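Local structure of KauB (Pseudomonas aeruginosa PAO1, 6B4R) at residues 300-305 with 399-404. The protein probably oxidises aldehydes such as 4-guanidinobutyraldehyde to their carboxylic acids, using NAD(P)+ as the electron acceptor. Sequence-based numbering, arbitrary orientation.
Sequences EVCTAG and REEIFG. With TOE (2-[2-(2-methoxy-ethoxy)-ethoxy]-ethoxyl), chain L.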
ATOM      1  N   GLU B 300      26.886  24.873   4.479  1.00 31.86           N
ATOM      2  CA  GLU B 300      27.348  23.519   4.210  1.00 32.22           C
ATOM      3  C   GLU B 300      26.178  22.543   4.259  1.00 33.82           C
ATOM      4  O   GLU B 300      26.188  21.567   5.008  1.00 32.35           O
ATOM      5  CB  GLU B 300      28.434  23.122   5.211  1.00 36.58           C
ATOM      6  CG  GLU B 300      29.698  23.963   5.106  1.00 26.36           C
ATOM      7  CD  GLU B 300      30.598  23.816   6.315  1.00 32.79           C
ATOM      8  OE1 GLU B 300      30.068  23.583   7.422  1.00 34.39           O
ATOM      9  OE2 GLU B 300      31.832  23.929   6.159  1.00 34.45           O
ATOM     10  N   VAL B 301      25.159  22.838   3.459  1.00 35.72           N
ATOM     11  CA  VAL B 301      23.971  22.009   3.353  1.00 32.26           C
ATOM     12  C   VAL B 301      23.743  21.732   1.876  1.00 39.33           C
ATOM     13  O   VAL B 301      23.799  22.648   1.052  1.00 39.21           O
ATOM     14  CB  VAL B 301      22.734  22.728   3.931  1.00 34.32           C
ATOM     15  CG1 VAL B 301      21.499  21.837   3.846  1.00 33.20           C
ATOM     16  CG2 VAL B 301      22.989  23.164   5.367  1.00 27.42           C
ATOM     17  N   CYS B 302      23.495  20.473   1.532  1.00 35.52           N
ATOM     18  CA  CYS B 302      23.303  20.104   0.133  1.00 39.25           C
ATOM     19  C   CYS B 302      21.995  20.664  -0.421  1.00 36.57           C
ATOM     20  O   CYS B 302      21.842  20.817  -1.632  1.00 39.77           O
ATOM     21  CB  CYS B 302      23.359  18.587  -0.050  1.00 41.76           C
ATOM     22  SG  CYS B 302      24.987  17.845   0.211  1.00 65.04           S
ATOM     23  N   THR B 303      21.059  20.973   0.470  1.00 30.87           N
ATOM     24  CA  THR B 303      19.784  21.554   0.065  1.00 35.67           C
ATOM     25  C   THR B 303      19.711  23.033   0.411  1.00 32.56           C
ATOM     26  O   THR B 303      18.628  23.571   0.643  1.00 33.09           O
ATOM     27  CB  THR B 303      18.590  20.828   0.711  1.00 36.06           C
ATOM     28  OG1 THR B 303      18.794  20.731   2.127  1.00 40.62           O
ATOM     29  CG2 THR B 303      18.447  19.439   0.133  1.00 33.28           C
ATOM     30  N   ALA B 304      20.867  23.687   0.453  1.00 35.04           N
ATOM     31  CA  ALA B 304      20.915  25.119   0.709  1.00 37.66           C
ATOM     32  C   ALA B 304      20.375  25.891  -0.491  1.00 34.31           C
ATOM     33  O   ALA B 304      20.639  25.535  -1.641  1.00 32.04           O
ATOM     34  CB  ALA B 304      22.339  25.555   1.028  1.00 36.20           C
ATOM     35  N   GLY B 305      19.615  26.947  -0.219  1.00 32.01           N
ATOM     36  CA  GLY B 305      19.075  27.791  -1.269  1.00 37.38           C
ATOM     37  C   GLY B 305      20.132  28.692  -1.878  1.00 38.42           C
ATOM     38  O   GLY B 305      20.060  29.915  -1.761  1.00 36.80           O
ATOM     39  N   ARG B 399      25.999  27.843 -11.259  1.00 40.56           N
ATOM     40  CA  ARG B 399      25.943  26.484 -11.783  1.00 39.78           C
ATOM     41  C   ARG B 399      26.636  25.475 -10.875  1.00 40.82           C
ATOM     42  O   ARG B 399      26.123  24.379 -10.650  1.00 38.86           O
ATOM     43  CB  ARG B 399      26.552  26.431 -13.185  1.00 29.05           C
ATOM     44  CG  ARG B 399      26.008  27.490 -14.123  1.00 37.16           C
ATOM     45  CD  ARG B 399      26.080  27.039 -15.567  1.00 34.21           C
ATOM     46  NE  ARG B 399      25.210  25.893 -15.815  1.00 44.56           N
ATOM     47  CZ  ARG B 399      23.912  25.986 -16.083  1.00 39.79           C
ATOM     48  NH1 ARG B 399      23.196  24.890 -16.297  1.00 32.26           N
ATOM     49  NH2 ARG B 399      23.327  27.176 -16.134  1.00 37.62           N
ATOM     50  N   GLU B 400      27.799  25.849 -10.356  1.00 37.78           N
ATOM     51  CA  GLU B 400      28.590  24.943  -9.532  1.00 44.71           C
ATOM     52  C   GLU B 400      28.269  25.093  -8.049  1.00 45.44           C
ATOM     53  O   GLU B 400      28.068  26.203  -7.556  1.00 46.16           O
ATOM     54  CB  GLU B 400      30.082  25.171  -9.772  1.00 42.27           C
ATOM     55  CG  GLU B 400      30.514  24.962 -11.211  1.00 38.64           C
ATOM     56  CD  GLU B 400      31.990  25.228 -11.414  1.00 48.69           C
ATOM     57  OE1 GLU B 400      32.664  25.595 -10.431  1.00 50.75           O
ATOM     58  OE2 GLU B 400      32.476  25.069 -12.555  1.00 55.17           O
ATOM     59  N   GLU B 401      28.220  23.968  -7.342  1.00 39.07           N
ATOM     60  CA  GLU B 401      27.959  23.979  -5.909  1.00 38.90           C
ATOM     61  C   GLU B 401      29.155  24.540  -5.150  1.00 40.72           C
ATOM     62  O   GLU B 401      30.294  24.127  -5.371  1.00 36.85           O
ATOM     63  CB  GLU B 401      27.627  22.573  -5.404  1.00 36.00           C
ATOM     64  CG  GLU B 401      27.283  22.519  -3.921  1.00 42.48           C
ATOM     65  CD  GLU B 401      26.975  21.114  -3.439  1.00 42.22           C
ATOM     66  OE1 GLU B 401      27.703  20.176  -3.833  1.00 35.78           O
ATOM     67  OE2 GLU B 401      26.000  20.949  -2.673  1.00 45.83           O
ATOM     68  N   ILE B 402      28.890  25.485  -4.255  1.00 40.08           N
ATOM     69  CA  ILE B 402      29.948  26.144  -3.498  1.00 40.40           C
ATOM     70  C   ILE B 402      30.139  25.488  -2.131  1.00 39.12           C
ATOM     71  O   ILE B 402      31.264  25.368  -1.639  1.00 36.70           O
ATOM     72  CB  ILE B 402      29.646  27.649  -3.321  1.00 37.42           C
ATOM     73  CG1 ILE B 402      29.403  28.307  -4.683  1.00 40.91           C
ATOM     74  CG2 ILE B 402      30.779  28.349  -2.584  1.00 33.50           C
ATOM     75  CD1 ILE B 402      28.971  29.756  -4.602  1.00 35.07           C
ATOM     76  N   PHE B 403      29.030  25.056  -1.535  1.00 36.57           N
ATOM     77  CA  PHE B 403      29.027  24.464  -0.198  1.00 41.05           C
ATOM     78  C   PHE B 403      29.557  25.445   0.851  1.00 41.34           C
ATOM     79  O   PHE B 403      30.360  25.090   1.715  1.00 32.32           O
ATOM     80  CB  PHE B 403      29.795  23.139  -0.173  1.00 31.29           C
ATOM     81  CG  PHE B 403      29.111  22.058   0.618  1.00 39.68           C
ATOM     82  CD1 PHE B 403      27.973  21.438   0.125  1.00 35.07           C
ATOM     83  CD2 PHE B 403      29.605  21.661   1.851  1.00 37.09           C
ATOM     84  CE1 PHE B 403      27.339  20.443   0.847  1.00 42.56           C
ATOM     85  CE2 PHE B 403      28.976  20.665   2.577  1.00 33.55           C
ATOM     86  CZ  PHE B 403      27.841  20.056   2.076  1.00 40.50           C
ATOM     87  N   GLY B 404      29.092  26.686   0.752  1.00 41.52           N
ATOM     88  CA  GLY B 404      29.401  27.721   1.718  1.00 29.15           C
ATOM     89  C   GLY B 404      28.248  28.705   1.774  1.00 32.32           C
ATOM     90  O   GLY B 404      27.308  28.603   0.985  1.00 34.27           O
TER
HETATM   91  O2' TOE L 504      23.587  17.332   2.841  1.00 51.01           O
HETATM   92  CA' TOE L 504      22.470  16.449   2.680  1.00 53.20           C
HETATM   93  CB' TOE L 504      21.565  16.571   3.897  1.00 54.70           C
HETATM   94  OC' TOE L 504      20.959  17.862   3.924  1.00 55.52           O
HETATM   95  CD' TOE L 504      20.537  18.189   5.247  1.00 61.72           C
HETATM   96  CE' TOE L 504      19.328  19.112   5.208  1.00 53.75           C
HETATM   97  OF' TOE L 504      18.704  19.075   6.490  1.00 58.85           O
HETATM   98  CG' TOE L 504      17.822  17.954   6.555  1.00 58.89           C
HETATM   99  CH' TOE L 504      16.715  18.190   7.575  1.00 60.84           C
HETATM  100  OI' TOE L 504      15.587  17.404   7.189  1.00 69.45           O
HETATM  101  CK' TOE L 504      14.538  17.447   8.155  1.00 55.54           C
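Phe403 fits its ring against Glu300 and Cys302, joining two signature loops of the aldehyde dehydrogenase fold: the cysteine loop, where Cys302 is probably the nucleophile as in relatives, and the Glu-Glu-Ile-Phe-Gly loop, which in relatives borders the nicotinamide-ribose pocket.

Over the ring face the contact is CH-pi. Glu300 CA lies over one face of the Phe403 ring, 3.9 Å from its centroid and 23° off the normal, while Val301 N sits above the rim of that same face. A broad, flat phenyl suits this place because it can lie against backbone as well as side chain; Glu300 CB also meets Phe403 CE2 at 3.6 Å. Glutamate suits its own place by being aliphatic at CB, yet long enough when extended to carry its carboxylate past the ring to Val345 N and the Gln298 amide. Trp167 also meets the ring, their planes nearly perpendicular.

The small, polarisable sulfur fits at the edge rather than the face: Cys302 SG is 3.6 Å from Phe403 CE1, a sulfur-aromatic contact. Glu401 OE2 also lies at this ring's edge, in its plane, and accepts a weak hydrogen bond from Gly270 N.

Polar bonds shape the cysteine loop itself. A type I turn from Val301 to Ala304 is closed by Ala304 N to Val301 O at 3.2 Å, and Asn168 ND2 binds Glu300 O. With SG placed beside the backbone N (chi1 -69°), thiol and amide both face the bound polyether: Cys302 N gives its O2' a weak hydrogen bond of 3.4 Å, and Cys302 SG lies 3.0 Å from that oxygen.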